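Long-range contacts in branched-chain alpha-ketoacid decarboxylase (PDB 2VBF), which probably decarboxylates branched-chain and aromatic alpha-keto acids to aldehydes, using thiamine diphosphate and a magnesium ion: residues V232-H237 and D297-L302; T247-V252 and S267-S272. One frame throughout, in Å; residues are numbered along the deposited sequence.

Contact 1 (V232-H237 and D297-L302); sequences VVIAGH and DFILML
V232 to A235 pair with I299 to L302 as neighbouring parallel strands. They are first and fourth in chain order, but neighbours in the Rossmann-like sheet of the central domain, far from the cofactor. The two strands are inclined at 18° and approach to 4.7 Å between their axes. Both faces of the pair are apolar. On the face with V232, I234, I299 and M301, the main bump is the end of I234. I234 CD1 lies in the hollow between I299 and M301, 3.9 Å from I299 CG2 and 4.1 Å from M301 SD. CG1 of I234 lies anti to the carbonyl carbon and the chain is then extended (chi2 -179°), which carries CD1 out to this hollow. M301 bends and runs alongside I234. V232 and I299 lie side by side and touch through their CG1 atoms. The opposite face holds V233, A235, L300 and L302. Here V233 CG1 slants across to L302 CD1 at 4.1 Å. Helix 212-227 packs on L300 through I221, and strand 323-326 continues the sheet beyond 298-302. Five backbone hydrogen bonds tie the strands in parallel register. The three central ones are the straightest, and all five satisfy buried peptide groups. The ladder runs past the end of strand 232-235, where G236 N gives its hydrogen to L302 O at 2.9 Å.

Contact 2 (T247-V252 and S267-S272); sequences TVTQFV and SAVDES
V248 and T249 of helix 245-255 meet V269 and D270 of the loop that follows strand 259-261. The helix belongs to the beta-alpha-beta crossover between strands 231-235 and 259-261 of the central domain. A268 is the first loop residue to approach the helix, with A268 O 4.3 Å from V248 CB. V269 is next and makes the apolar part of the contact. Its CG1 meets V248 CG1, and the two side chains slant across each other. V269 CG1 and V248 CG1 are modelled 3.2 Å apart, closer than usual, so the exact spacing is doubtful. I259, T261 and F276 pack around V269 from the sheet. D270 then supplies the polar link: D270 N donates to T249 OG1 at 3.0 Å, with an N-H...O angle of 157°. T249 OG1 sits anti to the carbonyl carbon and beside the backbone N (chi1 -68°), where it also hydrogen-bonds to E245 O one turn back in the helix. The hydroxyl thus joins the helix backbone to the loop backbone. T249 CG2 rests on D270 CB at 3.8 Å. With a valine in place of T249, the D270 amide would probably be left without its acceptor on the helix, and the loop would be freer to shift. The D270 carboxylate leads away from the helix, and its OD2 accepts from N415 N. D270 OD1 closes an Asx turn: S272 N approaches nearly along the C-O axis at 3.0 Å, while S272 OG comes from above the carboxylate plane at 2.8 Å.

In the fold
From the N terminus, the chain first builds the N-terminal cofactor-binding domain, then enters the central domain through helix 212-227 and strand 231-235, half of contact 1. It then makes helix 245-255, strand 259-261 and the loop at 267-272, where contact 2 closes a short loop. After strand 276-279 and helix 287-295 it returns as strand 298-302, and contact 1 closes the wider loop. Contact 2 therefore nests within contact 1; the two do not cross. Contact 1 joins two mid-sheet strands, and contact 2 fastens a loop to a helix on the sheet. They touch directly: A235 CB lies 3.8 Å from A268 CB. S267 OG is hydrogen-bonded to F418 N, linking the loop to strand 417-419 of the C-terminal sheet.

Contact 1 (V232-H237 and D297-L302)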
loop_
_atom_site.group_PDB
_atom_site.type_symbol
_atom_site.label_atom_id
_atom_site.label_comp_id
_atom_site.label_asym_id
_atom_site.label_seq_id
_atom_site.Cartn_x
_atom_site.Cartn_y
_atom_site.Cartn_z
ATOM N N VAL A 232 39.576 -0.612 -14.629
ATOM C CA VAL A 232 38.635 -0.096 -13.642
ATOM C C VAL A 232 37.579 -1.170 -13.372
ATOM O O VAL A 232 37.126 -1.874 -14.285
ATOM C CB VAL A 232 37.985 1.251 -14.083
ATOM C CG1 VAL A 232 37.005 1.040 -15.228
ATOM C CG2 VAL A 232 37.277 1.944 -12.882
ATOM N N VAL A 233 37.246 -1.333 -12.094
ATOM C CA VAL A 233 36.172 -2.219 -11.668
ATOM C C VAL A 233 34.953 -1.352 -11.375
ATOM O O VAL A 233 35.074 -0.283 -10.776
ATOM C CB VAL A 233 36.556 -3.005 -10.402
ATOM C CG1 VAL A 233 35.427 -3.977 -9.995
ATOM C CG2 VAL A 233 37.856 -3.754 -10.625
ATOM N N ILE A 234 33.782 -1.785 -11.828
ATOM C CA ILE A 234 32.539 -1.128 -11.451
ATOM C C ILE A 234 31.685 -2.168 -10.714
ATOM O O ILE A 234 31.343 -3.207 -11.285
ATOM C CB ILE A 234 31.766 -0.552 -12.676
ATOM C CG1 ILE A 234 32.692 0.276 -13.578
ATOM C CG2 ILE A 234 30.551 0.268 -12.200
ATOM C CD1 ILE A 234 31.994 0.885 -14.794
ATOM N N ALA A 235 31.375 -1.911 -9.441
ATOM C CA ALA A 235 30.549 -2.821 -8.639
ATOM C C ALA A 235 29.131 -2.254 -8.517
ATOM O O ALA A 235 28.947 -1.039 -8.440
ATOM C CB ALA A 235 31.156 -3.047 -7.269
ATOM N N GLY A 236 28.138 -3.142 -8.510
ATOM C CA GLY A 236 26.740 -2.739 -8.464
ATOM C C GLY A 236 25.909 -3.497 -7.448
ATOM O O GLY A 236 26.436 -4.226 -6.601
ATOM N N HIS A 237 24.592 -3.321 -7.564
ATOM C CA HIS A 237 23.667 -3.732 -6.529
ATOM C C HIS A 237 23.630 -5.240 -6.348
ATOM O O HIS A 237 23.331 -5.697 -5.265
ATOM C CB HIS A 237 22.252 -3.196 -6.801
ATOM C CG HIS A 237 21.573 -3.845 -7.965
ATOM N ND1 HIS A 237 21.927 -3.580 -9.269
ATOM C CD2 HIS A 237 20.574 -4.760 -8.021
ATOM C CE1 HIS A 237 21.166 -4.290 -10.079
ATOM N NE2 HIS A 237 20.336 -5.017 -9.349
ATOM N N ASP A 297 41.350 1.122 -20.100
ATOM C CA ASP A 297 41.551 0.171 -21.208
ATOM C C ASP A 297 40.916 -1.209 -20.976
ATOM O O ASP A 297 40.864 -2.028 -21.883
ATOM C CB ASP A 297 43.036 0.045 -21.589
ATOM C CG ASP A 297 43.914 -0.448 -20.467
ATOM O OD1 ASP A 297 43.469 -0.559 -19.300
ATOM O OD2 ASP A 297 45.099 -0.711 -20.766
ATOM N N PHE A 298 40.432 -1.454 -19.763
ATOM C CA PHE A 298 39.660 -2.658 -19.460
ATOM C C PHE A 298 38.672 -2.313 -18.360
ATOM O O PHE A 298 39.039 -1.656 -17.392
ATOM C CB PHE A 298 40.556 -3.809 -18.998
ATOM C CG PHE A 298 39.787 -4.995 -18.468
ATOM C CD1 PHE A 298 38.937 -5.700 -19.304
ATOM C CD2 PHE A 298 39.884 -5.385 -17.132
ATOM C CE1 PHE A 298 38.224 -6.773 -18.841
ATOM C CE2 PHE A 298 39.167 -6.469 -16.658
ATOM C CZ PHE A 298 38.331 -7.165 -17.509
ATOM N N ILE A 299 37.427 -2.761 -18.515
ATOM C CA ILE A 299 36.374 -2.529 -17.529
ATOM C C ILE A 299 35.820 -3.879 -17.089
ATOM O O ILE A 299 35.396 -4.678 -17.929
ATOM C CB ILE A 299 35.212 -1.707 -18.103
ATOM C CG1 ILE A 299 35.708 -0.374 -18.672
ATOM C CG2 ILE A 299 34.132 -1.482 -17.021
ATOM C CD1 ILE A 299 34.756 0.251 -19.660
ATOM N N LEU A 300 35.833 -4.118 -15.779
ATOM C CA LEU A 300 35.169 -5.273 -15.164
ATOM C C LEU A 300 33.944 -4.776 -14.385
ATOM O O LEU A 300 34.096 -4.073 -13.363
ATOM C CB LEU A 300 36.129 -5.997 -14.222
ATOM C CG LEU A 300 35.620 -7.213 -13.436
ATOM C CD1 LEU A 300 35.214 -8.340 -14.398
ATOM C CD2 LEU A 300 36.666 -7.708 -12.441
ATOM N N MET A 301 32.741 -5.097 -14.873
ATOM C CA MET A 301 31.508 -4.771 -14.141
ATOM C C MET A 301 31.009 -5.997 -13.384
ATOM O O MET A 301 30.856 -7.086 -13.964
ATOM C CB MET A 301 30.395 -4.267 -15.064
ATOM C CG MET A 301 30.767 -3.043 -15.880
ATOM S SD MET A 301 29.368 -1.924 -16.169
ATOM C CE MET A 301 28.123 -2.988 -16.903
ATOM N N LEU A 302 30.759 -5.815 -12.091
ATOM C CA LEU A 302 30.286 -6.884 -11.219
ATOM C C LEU A 302 28.927 -6.502 -10.656
ATOM O O LEU A 302 28.835 -5.657 -9.773
ATOM C CB LEU A 302 31.260 -7.103 -10.070
ATOM C CG LEU A 302 32.697 -7.418 -10.477
ATOM C CD1 LEU A 302 33.579 -7.551 -9.249
ATOM C CD2 LEU A 302 32.737 -8.677 -11.295
#

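Contact 2 (T247-V252 and S267-S272)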
loop_
_atom_site.group_PDB
_atom_site.type_symbol
_atom_site.label_atom_id
_atom_site.label_comp_id
_atom_site.label_asym_id
_atom_site.label_seq_id
_atom_site.Cartn_x
_atom_site.Cartn_y
_atom_site.Cartn_z
ATOM N N THR A 247 33.855 -9.488 0.078
ATOM C CA THR A 247 34.634 -10.270 -0.894
ATOM C C THR A 247 35.257 -9.359 -1.960
ATOM O O THR A 247 36.455 -9.441 -2.249
ATOM C CB THR A 247 33.735 -11.349 -1.553
ATOM O OG1 THR A 247 33.279 -12.274 -0.550
ATOM C CG2 THR A 247 34.469 -12.121 -2.647
ATOM N N VAL A 248 34.442 -8.481 -2.535
ATOM C CA VAL A 248 34.932 -7.508 -3.513
ATOM C C VAL A 248 35.921 -6.505 -2.890
ATOM O O VAL A 248 36.945 -6.177 -3.500
ATOM C CB VAL A 248 33.747 -6.754 -4.182
ATOM C CG1 VAL A 248 34.254 -5.702 -5.171
ATOM C CG2 VAL A 248 32.825 -7.741 -4.865
ATOM N N THR A 249 35.618 -6.034 -1.680
ATOM C CA THR A 249 36.478 -5.105 -0.967
ATOM C C THR A 249 37.855 -5.737 -0.764
ATOM O O THR A 249 38.859 -5.092 -1.041
ATOM C CB THR A 249 35.836 -4.669 0.369
ATOM O OG1 THR A 249 34.674 -3.856 0.096
ATOM C CG2 THR A 249 36.798 -3.896 1.232
ATOM N N GLN A 250 37.885 -7.006 -0.352
ATOM C CA GLN A 250 39.149 -7.730 -0.148
ATOM C C GLN A 250 39.913 -7.878 -1.463
ATOM O O GLN A 250 41.123 -7.657 -1.511
ATOM C CB GLN A 250 38.911 -9.113 0.477
ATOM C CG GLN A 250 40.194 -9.839 0.927
ATOM C CD GLN A 250 39.914 -11.163 1.632
ATOM O OE1 GLN A 250 39.436 -12.112 1.022
ATOM N NE2 GLN A 250 40.229 -11.230 2.924
ATOM N N PHE A 251 39.213 -8.267 -2.523
ATOM C CA PHE A 251 39.828 -8.382 -3.861
ATOM C C PHE A 251 40.470 -7.065 -4.322
ATOM O O PHE A 251 41.634 -7.028 -4.738
ATOM C CB PHE A 251 38.787 -8.844 -4.882
ATOM C CG PHE A 251 39.287 -8.861 -6.303
ATOM C CD1 PHE A 251 40.343 -9.693 -6.667
ATOM C CD2 PHE A 251 38.704 -8.053 -7.273
ATOM C CE1 PHE A 251 40.808 -9.729 -7.976
ATOM C CE2 PHE A 251 39.170 -8.081 -8.593
ATOM C CZ PHE A 251 40.222 -8.918 -8.936
ATOM N N VAL A 252 39.714 -5.982 -4.226
ATOM C CA VAL A 252 40.204 -4.658 -4.631
ATOM C C VAL A 252 41.356 -4.195 -3.744
ATOM O O VAL A 252 42.312 -3.585 -4.231
ATOM C CB VAL A 252 39.045 -3.612 -4.627
ATOM C CG1 VAL A 252 39.566 -2.202 -4.805
ATOM C CG2 VAL A 252 38.030 -3.978 -5.702
ATOM N N SER A 267 27.972 1.433 -1.945
ATOM C CA SER A 267 28.497 0.622 -0.833
ATOM C C SER A 267 28.622 -0.871 -1.175
ATOM O O SER A 267 28.854 -1.690 -0.283
ATOM C CB SER A 267 27.757 0.852 0.510
ATOM O OG SER A 267 26.535 0.137 0.627
ATOM N N ALA A 268 28.519 -1.204 -2.467
ATOM C CA ALA A 268 28.877 -2.543 -2.965
ATOM C C ALA A 268 30.344 -2.874 -2.648
ATOM O O ALA A 268 30.737 -4.029 -2.654
ATOM C CB ALA A 268 28.639 -2.643 -4.459
ATOM N N VAL A 269 31.141 -1.836 -2.439
ATOM C CA VAL A 269 32.492 -1.945 -1.894
ATOM C C VAL A 269 32.661 -0.891 -0.810
ATOM O O VAL A 269 31.903 0.072 -0.761
ATOM C CB VAL A 269 33.566 -1.752 -2.974
ATOM C CG1 VAL A 269 33.401 -2.819 -4.056
ATOM C CG2 VAL A 269 33.540 -0.322 -3.534
ATOM N N ASP A 270 33.668 -1.066 0.034
ATOM C CA ASP A 270 33.997 -0.094 1.075
ATOM C C ASP A 270 34.614 1.138 0.424
ATOM O O ASP A 270 35.636 1.037 -0.257
ATOM C CB ASP A 270 34.988 -0.707 2.071
ATOM C CG ASP A 270 35.106 0.100 3.351
ATOM O OD1 ASP A 270 35.386 1.312 3.279
ATOM O OD2 ASP A 270 34.901 -0.494 4.432
ATOM N N GLU A 271 33.994 2.295 0.627
ATOM C CA GLU A 271 34.433 3.531 -0.014
ATOM C C GLU A 271 35.699 4.186 0.573
ATOM O O GLU A 271 36.185 5.173 0.016
ATOM C CB GLU A 271 33.294 4.546 -0.015
ATOM C CG GLU A 271 32.079 4.094 -0.825
ATOM C CD GLU A 271 31.114 5.231 -1.118
ATOM O OE1 GLU A 271 31.314 6.338 -0.571
ATOM O OE2 GLU A 271 30.151 5.025 -1.900
ATOM N N SER A 272 36.217 3.665 1.680
ATOM C CA SER A 272 37.416 4.254 2.300
ATOM C C SER A 272 38.690 3.776 1.606
ATOM O O SER A 272 39.747 4.408 1.745
ATOM C CB SER A 272 37.466 3.928 3.791
ATOM O OG SER A 272 37.736 2.562 3.989
#